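Local coordinates for DUF4848 domain-containing protein (Bacteroides thetaiotaomicron, PDB 4LB8) that is of unknown function but belongs to the DUF4848 family and is made with a signal sequence, probably as an exported lipoprotein, at residues S162-S167 with E171-Q176; E272-G277 with D281-A286. All coordinates share one frame; numbering follows the deposited sequence.

Contact 1 of 2, residues S162-S167 with E171-Q176; sequences SVSDLS and EAYSRQ
S164 and Y173 meet near the turn of an antiparallel beta hairpin made by strands 161-163 and 171-175. CB of S164 lies over one face of the Y173 ring, 3.6 Å from its centroid and offset toward the rim, a CH-pi contact. CG of Y173 sits between its own backbone N and carbonyl carbon (chi1 61°), which brings the ring back over S164. The OG of S164 takes the place of a backbone carbonyl and accepts from the N of Y173 at 2.9 Å. The same OG probably also bonds to the backbone O of F285. S164 N returns a bond to the O of Y173, 3.1 Å long. V163 and S174 come next as a non-hydrogen-bonded pair. Beyond them S162 and R175 are hydrogen-bonded, with R175 N 2.7 Å from S162 O. S162 and V163 also pair with a strand of the second subunit, so the sheet runs on across the interface. R175 NH2 and S162 OG both bond to T159 OG1. S174 OG probably bonds to Q282 O, and Q176 OE1 accepts from Q282 NE2. On the V163 face, CG2 of V163 packs 3.3 Å from S174 OG and 3.4 Å from Q176 OE1.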
loop_
_atom_site.group_PDB
_atom_site.type_symbol
_atom_site.label_atom_id
_atom_site.label_comp_id
_atom_site.label_asym_id
_atom_site.label_seq_id
_atom_site.Cartn_x
_atom_site.Cartn_y
_atom_site.Cartn_z
ATOM N N SER A 162 0.748 1.555 -2.999
ATOM C CA SER A 162 1.655 1.061 -1.942
ATOM C C SER A 162 2.954 1.849 -1.965
ATOM O O SER A 162 3.587 1.996 -3.021
ATOM C CB SER A 162 1.956 -0.425 -2.078
ATOM O OG SER A 162 0.841 -1.179 -1.646
ATOM N N VAL A 163 3.334 2.373 -0.795
ATOM C CA VAL A 163 4.511 3.199 -0.604
ATOM C C VAL A 163 5.255 2.619 0.592
ATOM O O VAL A 163 4.621 2.341 1.616
ATOM C CB VAL A 163 4.118 4.693 -0.427
ATOM C CG1 VAL A 163 5.334 5.584 -0.204
ATOM C CG2 VAL A 163 3.299 5.194 -1.610
ATOM N N SER A 164 6.577 2.360 0.440
ATOM C CA SER A 164 7.384 1.748 1.491
ATOM C C SER A 164 7.683 2.737 2.604
ATOM O O SER A 164 7.777 3.933 2.337
ATOM C CB SER A 164 8.685 1.199 0.918
ATOM O OG SER A 164 9.540 2.199 0.377
ATOM N N ASP A 165 7.836 2.242 3.848
ATOM C CA ASP A 165 8.188 3.082 5.003
ATOM C C ASP A 165 9.590 2.725 5.497
ATOM O O ASP A 165 10.184 1.785 4.983
ATOM C CB ASP A 165 7.143 2.955 6.133
ATOM C CG ASP A 165 6.953 1.592 6.772
ATOM O OD1 ASP A 165 7.716 0.647 6.419
ATOM O OD2 ASP A 165 6.031 1.457 7.605
ATOM N N LEU A 166 10.101 3.426 6.531
ATOM C CA LEU A 166 11.445 3.199 7.089
ATOM C C LEU A 166 11.713 1.782 7.601
ATOM O O LEU A 166 12.859 1.484 7.916
ATOM C CB LEU A 166 11.777 4.206 8.186
ATOM C CG LEU A 166 12.008 5.612 7.674
ATOM C CD1 LEU A 166 12.249 6.558 8.803
ATOM C CD2 LEU A 166 13.158 5.648 6.677
ATOM N N SER A 167 10.711 0.904 7.645
ATOM C CA SER A 167 10.900 -0.486 8.092
ATOM C C SER A 167 11.357 -1.353 6.903
ATOM O O SER A 167 11.788 -2.500 7.090
ATOM C CB SER A 167 9.624 -1.040 8.723
ATOM O OG SER A 167 8.684 -1.432 7.736
ATOM N N GLU A 171 15.403 -1.104 0.234
ATOM C CA GLU A 171 14.467 -1.094 -0.894
ATOM C C GLU A 171 13.416 -0.039 -0.677
ATOM O O GLU A 171 12.630 -0.165 0.240
ATOM C CB GLU A 171 13.791 -2.472 -1.083
ATOM C CG GLU A 171 14.769 -3.633 -1.105
ATOM C CD GLU A 171 14.240 -5.045 -1.264
ATOM O OE1 GLU A 171 13.040 -5.284 -0.986
ATOM O OE2 GLU A 171 15.054 -5.926 -1.631
ATOM N N ALA A 172 13.402 1.004 -1.490
ATOM C CA ALA A 172 12.377 2.036 -1.362
ATOM C C ALA A 172 11.566 2.056 -2.618
ATOM O O ALA A 172 12.128 1.916 -3.711
ATOM C CB ALA A 172 12.997 3.395 -1.092
ATOM N N TYR A 173 10.233 2.142 -2.477
ATOM C CA TYR A 173 9.350 2.141 -3.627
ATOM C C TYR A 173 8.131 3.000 -3.391
ATOM O O TYR A 173 7.784 3.330 -2.256
ATOM C CB TYR A 173 8.920 0.690 -4.010
ATOM C CG TYR A 173 8.163 -0.054 -2.924
ATOM C CD1 TYR A 173 6.783 0.098 -2.773
ATOM C CD2 TYR A 173 8.826 -0.910 -2.042
ATOM C CE1 TYR A 173 6.087 -0.552 -1.751
ATOM C CE2 TYR A 173 8.134 -1.588 -1.029
ATOM C CZ TYR A 173 6.765 -1.393 -0.877
ATOM O OH TYR A 173 6.085 -2.033 0.143
ATOM N N SER A 174 7.437 3.303 -4.494
ATOM C CA SER A 174 6.157 3.969 -4.517
ATOM C C SER A 174 5.414 3.492 -5.745
ATOM O O SER A 174 5.842 3.772 -6.860
ATOM C CB SER A 174 6.318 5.475 -4.487
ATOM O OG SER A 174 5.072 6.086 -4.198
ATOM N N ARG A 175 4.402 2.632 -5.550
ATOM C CA ARG A 175 3.589 2.162 -6.670
ATOM C C ARG A 175 2.274 2.900 -6.619
ATOM O O ARG A 175 1.530 2.770 -5.656
ATOM C CB ARG A 175 3.378 0.644 -6.679
ATOM C CG ARG A 175 2.490 0.201 -7.863
ATOM C CD ARG A 175 2.123 -1.272 -7.850
ATOM N NE ARG A 175 0.864 -1.460 -7.138
ATOM C CZ ARG A 175 0.768 -1.965 -5.918
ATOM N NH1 ARG A 175 1.854 -2.390 -5.281
ATOM N NH2 ARG A 175 -0.408 -2.081 -5.337
ATOM N N GLN A 176 2.013 3.708 -7.621
ATOM C CA GLN A 176 0.782 4.473 -7.652
ATOM C C GLN A 176 -0.200 3.818 -8.638
ATOM O O GLN A 176 0.010 2.684 -9.036
ATOM C CB GLN A 176 1.088 5.958 -7.961
ATOM C CG GLN A 176 1.901 6.648 -6.851
ATOM C CD GLN A 176 1.193 6.662 -5.502
ATOM O OE1 GLN A 176 1.741 6.203 -4.499
ATOM N NE2 GLN A 176 -0.053 7.161 -5.448
#

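Contact 2 of 2, residues E272-G277 with D281-A286; sequences EIWSRG and DQRGFA
E272 and R283 form a salt bridge across the antiparallel beta hairpin of strands 268-275 and 284-289. NE of R283 donates to OE1 of E272 at 2.8 Å. The oxygen lies in the guanidinium plane, whereas NE stands 38° out of the carboxylate plane. The two planes are inclined to each other, and one N-H of the arginine carries the bond. K216 NZ makes a second salt bridge to OE1, so two cations share this oxygen and would probably favour the charged carboxylate. R283 NH1 is tied to the backbone O of Y280, whose ring also makes a cation-pi contact with the arginine. I273 and G284 are the hydrogen-bonded pair of the ladder: each N gives to the other's O, both at 2.9 Å. E272 and F285 form the neighbouring non-hydrogen-bonded pair. Their side chains run together, with the carboxylate stacked on the phenyl ring at 17° between planes. CG of E272 lies over one ring face, 3.8 Å from the centroid, as a CH-pi contact. An alanine in place of E272 would probably leave R283 NE and K216 without their shared anion and uncover that face of F285. R283 also packs beside W274. CG of R283 sits between backbone N and carbonyl carbon (chi1 80°), and from there the chain runs extended along the indole. CB and CD of R283 both reach CE3 of W274. The indole itself stacks on H214 and meets Y280 edge-to-face. On the face of I273 and G284, CG2 of I273 lies 3.7 Å from G284 O.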
loop_
_atom_site.group_PDB
_atom_site.type_symbol
_atom_site.label_atom_id
_atom_site.label_comp_id
_atom_site.label_asym_id
_atom_site.label_seq_id
_atom_site.Cartn_x
_atom_site.Cartn_y
_atom_site.Cartn_z
ATOM N N GLU A 272 14.996 8.110 0.255
ATOM C CA GLU A 272 13.676 8.534 -0.212
ATOM C C GLU A 272 13.738 8.628 -1.730
ATOM O O GLU A 272 14.702 9.201 -2.260
ATOM C CB GLU A 272 13.267 9.885 0.393
ATOM C CG GLU A 272 13.048 9.863 1.889
ATOM C CD GLU A 272 13.027 11.247 2.497
ATOM O OE1 GLU A 272 12.430 12.154 1.877
ATOM O OE2 GLU A 272 13.623 11.433 3.580
ATOM N N ILE A 273 12.721 8.059 -2.428
ATOM C CA ILE A 273 12.653 8.009 -3.892
ATOM C C ILE A 273 11.279 8.450 -4.402
ATOM O O ILE A 273 10.243 7.984 -3.904
ATOM C CB ILE A 273 13.017 6.562 -4.408
ATOM C CG1 ILE A 273 13.179 6.455 -5.953
ATOM C CG2 ILE A 273 12.046 5.495 -3.897
ATOM C CD1 ILE A 273 14.483 7.130 -6.592
ATOM N N TRP A 274 11.289 9.310 -5.435
ATOM C CA TRP A 274 10.120 9.737 -6.206
ATOM C C TRP A 274 10.590 10.000 -7.660
ATOM O O TRP A 274 11.753 9.750 -7.965
ATOM C CB TRP A 274 9.346 10.912 -5.567
ATOM C CG TRP A 274 10.039 12.248 -5.584
ATOM C CD1 TRP A 274 9.786 13.294 -6.423
ATOM C CD2 TRP A 274 11.043 12.706 -4.663
ATOM N NE1 TRP A 274 10.620 14.350 -6.131
ATOM C CE2 TRP A 274 11.383 14.028 -5.037
ATOM C CE3 TRP A 274 11.710 12.117 -3.564
ATOM C CZ2 TRP A 274 12.385 14.758 -4.381
ATOM C CZ3 TRP A 274 12.665 12.866 -2.884
ATOM C CH2 TRP A 274 12.997 14.165 -3.298
ATOM N N SER A 275 9.676 10.371 -8.580
ATOM C CA SER A 275 10.046 10.581 -9.990
ATOM C C SER A 275 9.209 11.694 -10.587
ATOM O O SER A 275 8.476 12.356 -9.856
ATOM C CB SER A 275 9.887 9.283 -10.800
ATOM O OG SER A 275 8.537 8.894 -11.010
ATOM N N ARG A 276 9.321 11.912 -11.910
ATOM C CA ARG A 276 8.490 12.879 -12.627
ATOM C C ARG A 276 6.996 12.467 -12.521
ATOM O O ARG A 276 6.139 13.321 -12.312
ATOM C CB ARG A 276 8.933 12.948 -14.088
ATOM C CG ARG A 276 8.358 14.117 -14.881
ATOM C CD ARG A 276 8.961 14.167 -16.267
ATOM N NE ARG A 276 8.807 12.890 -16.974
ATOM C CZ ARG A 276 9.413 12.588 -18.119
ATOM N NH1 ARG A 276 10.213 13.468 -18.706
ATOM N NH2 ARG A 276 9.211 11.405 -18.693
ATOM N N GLY A 277 6.727 11.159 -12.600
ATOM C CA GLY A 277 5.384 10.596 -12.496
ATOM C C GLY A 277 4.864 10.368 -11.089
ATOM O O GLY A 277 3.648 10.369 -10.901
ATOM N N ASP A 281 5.203 14.071 -2.401
ATOM C CA ASP A 281 4.248 13.694 -1.355
ATOM C C ASP A 281 4.144 12.165 -1.212
ATOM O O ASP A 281 4.050 11.633 -0.097
ATOM C CB ASP A 281 2.882 14.303 -1.743
ATOM C CG ASP A 281 1.671 13.772 -1.042
ATOM O OD1 ASP A 281 1.399 14.228 0.086
ATOM O OD2 ASP A 281 0.937 12.965 -1.658
ATOM N N GLN A 282 4.165 11.470 -2.347
ATOM C CA GLN A 282 4.002 10.029 -2.404
ATOM C C GLN A 282 5.354 9.283 -2.485
ATOM O O GLN A 282 5.369 8.072 -2.766
ATOM C CB GLN A 282 3.090 9.674 -3.588
ATOM C CG GLN A 282 1.599 9.980 -3.336
ATOM C CD GLN A 282 1.042 9.328 -2.073
ATOM O OE1 GLN A 282 0.504 9.986 -1.176
ATOM N NE2 GLN A 282 1.161 8.025 -1.960
ATOM N N ARG A 283 6.477 9.969 -2.153
ATOM C CA ARG A 283 7.804 9.339 -2.178
ATOM C C ARG A 283 7.914 8.165 -1.211
ATOM O O ARG A 283 7.390 8.220 -0.097
ATOM C CB ARG A 283 8.924 10.360 -1.905
ATOM C CG ARG A 283 9.133 10.719 -0.449
ATOM C CD ARG A 283 9.854 12.033 -0.311
ATOM N NE ARG A 283 9.804 12.563 1.053
ATOM C CZ ARG A 283 8.740 13.129 1.620
ATOM N NH1 ARG A 283 7.594 13.230 0.953
ATOM N NH2 ARG A 283 8.810 13.585 2.864
ATOM N N GLY A 284 8.583 7.114 -1.674
ATOM C CA GLY A 284 8.885 5.905 -0.920
ATOM C C GLY A 284 10.128 6.056 -0.075
ATOM O O GLY A 284 11.082 6.699 -0.494
ATOM N N PHE A 285 10.121 5.448 1.116
ATOM C CA PHE A 285 11.174 5.461 2.142
ATOM C C PHE A 285 11.801 4.083 2.342
ATOM O O PHE A 285 11.208 3.065 1.983
ATOM C CB PHE A 285 10.555 5.914 3.487
ATOM C CG PHE A 285 10.236 7.391 3.630
ATOM C CD1 PHE A 285 9.206 7.978 2.886
ATOM C CD2 PHE A 285 10.945 8.189 4.522
ATOM C CE1 PHE A 285 8.922 9.347 3.000
ATOM C CE2 PHE A 285 10.634 9.546 4.666
ATOM C CZ PHE A 285 9.613 10.112 3.915
ATOM N N ALA A 286 12.987 4.048 2.967
ATOM C CA ALA A 286 13.710 2.827 3.348
ATOM C C ALA A 286 14.852 3.140 4.265
ATOM O O ALA A 286 15.495 4.186 4.123
ATOM C CB ALA A 286 14.239 2.086 2.128
#

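In the fold
Both contacts are antiparallel hairpins, and both are partly buried. They belong to different antiparallel sheets. Their centres lie about 8 Å apart, and contact 1 closes before contact 2 opens along the chain. They are joined directly: two serine hydroxyls of contact 1 probably bond to backbone oxygens of 281-286, V163 CG1 packs against R283 O, and A172 packs against I273 and A286. Contact 1 is richer in hydroxyls and its centre lies closer to the chain centre, about 13 Å against 18 Å. Contact 2 has a salt bridge and more aromatic rings, W274 and F285 against Y173 alone. Both touch the second subunit; at contact 1 the sheet runs on into it, while at contact 2 side chains such as Q282 and F285 make the touch.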